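Local coordinates for periplasmic binding protein (Agrobacterium tumefaciens str. B6, PDB 5L9G) that binds the opine mannopine in the periplasm and probably delivers it to an ABC transporter for import, at residues V24-G29 with V72-I77. Residues are numbered along the deposited sequence; the frame is centred on the assembly and turned at random.
With MO0 (mannopine), chain C.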
loop_
_atom_site.group_PDB
_atom_site.type_symbol
_atom_site.label_atom_id
_atom_site.label_comp_id
_atom_site.label_asym_id
_atom_site.label_seq_id
_atom_site.Cartn_x
_atom_site.Cartn_y
_atom_site.Cartn_z
ATOM N N VAL A 24 -17.185 13.152 -1.231
ATOM C CA VAL A 24 -16.372 12.482 -2.249
ATOM C C VAL A 24 -15.257 11.699 -1.552
ATOM O O VAL A 24 -14.472 12.282 -0.791
ATOM C CB VAL A 24 -15.834 13.464 -3.335
ATOM C CG1 VAL A 24 -15.006 12.725 -4.388
ATOM C CG2 VAL A 24 -16.975 14.245 -4.001
ATOM N N ILE A 25 -15.202 10.377 -1.804
ATOM C CA ILE A 25 -14.162 9.494 -1.233
ATOM C C ILE A 25 -13.334 8.874 -2.364
ATOM O O ILE A 25 -13.881 8.458 -3.384
ATOM C CB ILE A 25 -14.776 8.473 -0.225
ATOM C CG1 ILE A 25 -13.684 7.647 0.502
ATOM C CG2 ILE A 25 -15.870 7.574 -0.887
ATOM C CD1 ILE A 25 -14.129 7.154 1.841
ATOM N N ALA A 26 -12.008 8.844 -2.204
ATOM C CA ALA A 26 -11.163 8.329 -3.253
ATOM C C ALA A 26 -10.112 7.341 -2.770
ATOM O O ALA A 26 -9.443 7.585 -1.767
ATOM C CB ALA A 26 -10.503 9.470 -4.021
ATOM N N SER A 27 -9.958 6.232 -3.496
ATOM C CA SER A 27 -8.888 5.274 -3.207
ATOM C C SER A 27 -8.197 4.971 -4.554
ATOM O O SER A 27 -8.277 5.805 -5.465
ATOM C CB SER A 27 -9.394 4.050 -2.440
ATOM O OG SER A 27 -8.370 3.125 -2.106
ATOM N N SER A 28 -7.546 3.821 -4.705
ATOM C CA SER A 28 -6.756 3.536 -5.897
ATOM C C SER A 28 -7.385 2.567 -6.919
ATOM O O SER A 28 -6.669 2.067 -7.795
ATOM C CB SER A 28 -5.365 3.046 -5.489
ATOM O OG SER A 28 -5.441 1.728 -4.970
ATOM N N GLY A 29 -8.693 2.348 -6.817
ATOM C CA GLY A 29 -9.462 1.536 -7.763
ATOM C C GLY A 29 -9.298 0.040 -7.609
ATOM O O GLY A 29 -8.706 -0.448 -6.631
ATOM N N VAL A 72 -10.749 22.283 -4.431
ATOM C CA VAL A 72 -10.747 20.971 -3.777
ATOM C C VAL A 72 -12.125 20.316 -3.986
ATOM O O VAL A 72 -13.145 20.883 -3.580
ATOM C CB VAL A 72 -10.344 21.049 -2.274
ATOM C CG1 VAL A 72 -10.492 19.689 -1.592
ATOM C CG2 VAL A 72 -8.919 21.576 -2.112
ATOM N N THR A 73 -12.145 19.142 -4.643
ATOM C CA THR A 73 -13.378 18.380 -4.885
ATOM C C THR A 73 -13.438 17.117 -4.020
ATOM O O THR A 73 -14.525 16.660 -3.693
ATOM C CB THR A 73 -13.618 18.088 -6.390
ATOM O OG1 THR A 73 -12.499 17.402 -6.948
ATOM C CG2 THR A 73 -13.916 19.346 -7.196
ATOM N N TRP A 74 -12.277 16.570 -3.630
ATOM C CA TRP A 74 -12.208 15.365 -2.793
ATOM C C TRP A 74 -12.416 15.701 -1.321
ATOM O O TRP A 74 -11.952 16.746 -0.854
ATOM C CB TRP A 74 -10.837 14.695 -2.950
ATOM C CG TRP A 74 -10.569 14.098 -4.300
ATOM C CD1 TRP A 74 -11.482 13.777 -5.263
ATOM C CD2 TRP A 74 -9.297 13.657 -4.787
ATOM N NE1 TRP A 74 -10.849 13.202 -6.339
ATOM C CE2 TRP A 74 -9.508 13.111 -6.073
ATOM C CE3 TRP A 74 -7.984 13.718 -4.280
ATOM C CZ2 TRP A 74 -8.459 12.620 -6.854
ATOM C CZ3 TRP A 74 -6.948 13.201 -5.044
ATOM C CH2 TRP A 74 -7.189 12.671 -6.319
ATOM N N ASP A 75 -13.123 14.823 -0.593
ATOM C CA ASP A 75 -13.296 15.003 0.853
ATOM C C ASP A 75 -12.355 14.049 1.580
ATOM O O ASP A 75 -11.401 14.497 2.225
ATOM C CB ASP A 75 -14.749 14.769 1.278
ATOM C CG ASP A 75 -15.687 15.870 0.811
ATOM O OD1 ASP A 75 -15.436 17.036 1.135
ATOM O OD2 ASP A 75 -16.589 15.572 0.045
ATOM N N ILE A 76 -12.597 12.739 1.440
ATOM C CA ILE A 76 -11.756 11.696 2.045
ATOM C C ILE A 76 -10.828 11.091 0.996
ATOM O O ILE A 76 -11.271 10.699 -0.090
ATOM C CB ILE A 76 -12.621 10.593 2.737
ATOM C CG1 ILE A 76 -13.573 11.197 3.801
ATOM C CG2 ILE A 76 -11.731 9.442 3.310
ATOM C CD1 ILE A 76 -14.720 10.295 4.233
ATOM N N ILE A 77 -9.545 10.951 1.353
ATOM C CA ILE A 77 -8.569 10.279 0.497
ATOM C C ILE A 77 -7.976 9.110 1.252
ATOM O O ILE A 77 -7.663 9.234 2.450
ATOM C CB ILE A 77 -7.461 11.221 -0.067
ATOM C CG1 ILE A 77 -6.743 12.035 1.057
ATOM C CG2 ILE A 77 -8.036 12.126 -1.167
ATOM C CD1 ILE A 77 -5.478 12.804 0.613
HETATM O OAB MO0 C . -0.813 7.333 -0.599
HETATM C CAF MO0 C . -1.236 7.296 -1.935
HETATM C CAG MO0 C . -1.093 5.924 -2.570
HETATM O OAC MO0 C . 0.169 5.789 -3.123
HETATM C CAH MO0 C . -1.498 4.775 -1.680
HETATM O OAM MO0 C . -2.782 4.931 -1.199
HETATM C CAI MO0 C . -1.309 3.382 -2.279
HETATM O OAD MO0 C . -2.099 3.213 -3.417
HETATM C CAJ MO0 C . -1.506 2.292 -1.264
HETATM O OAE MO0 C . -0.596 2.468 -0.215
HETATM C CAK MO0 C . -1.440 0.867 -1.833
HETATM N N MO0 C . -2.623 0.120 -1.386
HETATM C CA MO0 C . -2.535 -1.329 -1.688
HETATM C C MO0 C . -3.390 -1.662 -2.887
HETATM O O MO0 C . -3.918 -0.737 -3.540
HETATM C CB MO0 C . -2.888 -2.206 -0.510
HETATM C CG MO0 C . -4.380 -2.282 -0.260
HETATM C CD MO0 C . -4.726 -2.694 1.128
HETATM O OE1 MO0 C . -5.090 -4.030 1.340
HETATM N NE2 MO0 C . -4.722 -1.920 2.098
HETATM O OXT MO0 C . -3.530 -2.861 -3.288
#
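D75 grips V24 by both backbone polar groups: its carboxylate oxygen OD2 accepts the N-H of V24 at 2.8 Å, while its own N donates to V24 O. The first of these bonds is nearly straight, 169° at the hydrogen, and uses the anti lone pair of OD2; with CG beside the backbone N of D75 (chi1 -71°), the carboxylate folds back to V24 and stands in for a strand carbonyl where the ladder would otherwise continue. V24 O is doubly held, since I76 N also donates to it at 2.9 Å. That bond and the one from A26 N to I76 O flank I25 and together make the regular parallel pairing; the CA of I25 adds a CH...O contact to I76 O. I25 and I76 lie side by side on one sheet face, CD1 of I25 reaching CG2 of I76 at 3.6 Å, under the cover of helix 263-273. On the other face the methyl of A26 sits over the centre of the W74 ring, 4.3 Å above its plane, while V24 CG1 comes obliquely to W74 CD1 at 3.8 Å; the indole NE1 is hydrogen-bonded to OD2 of D55. Beyond the pairing the strand 23-27 runs into the turn holding S28, whose OG lies 3.2 Å from the carboxylate O of mannopine. Parallel strands carrying a ligand loop at their C-terminal end are typical of the alpha/beta lobes of periplasmic binding proteins.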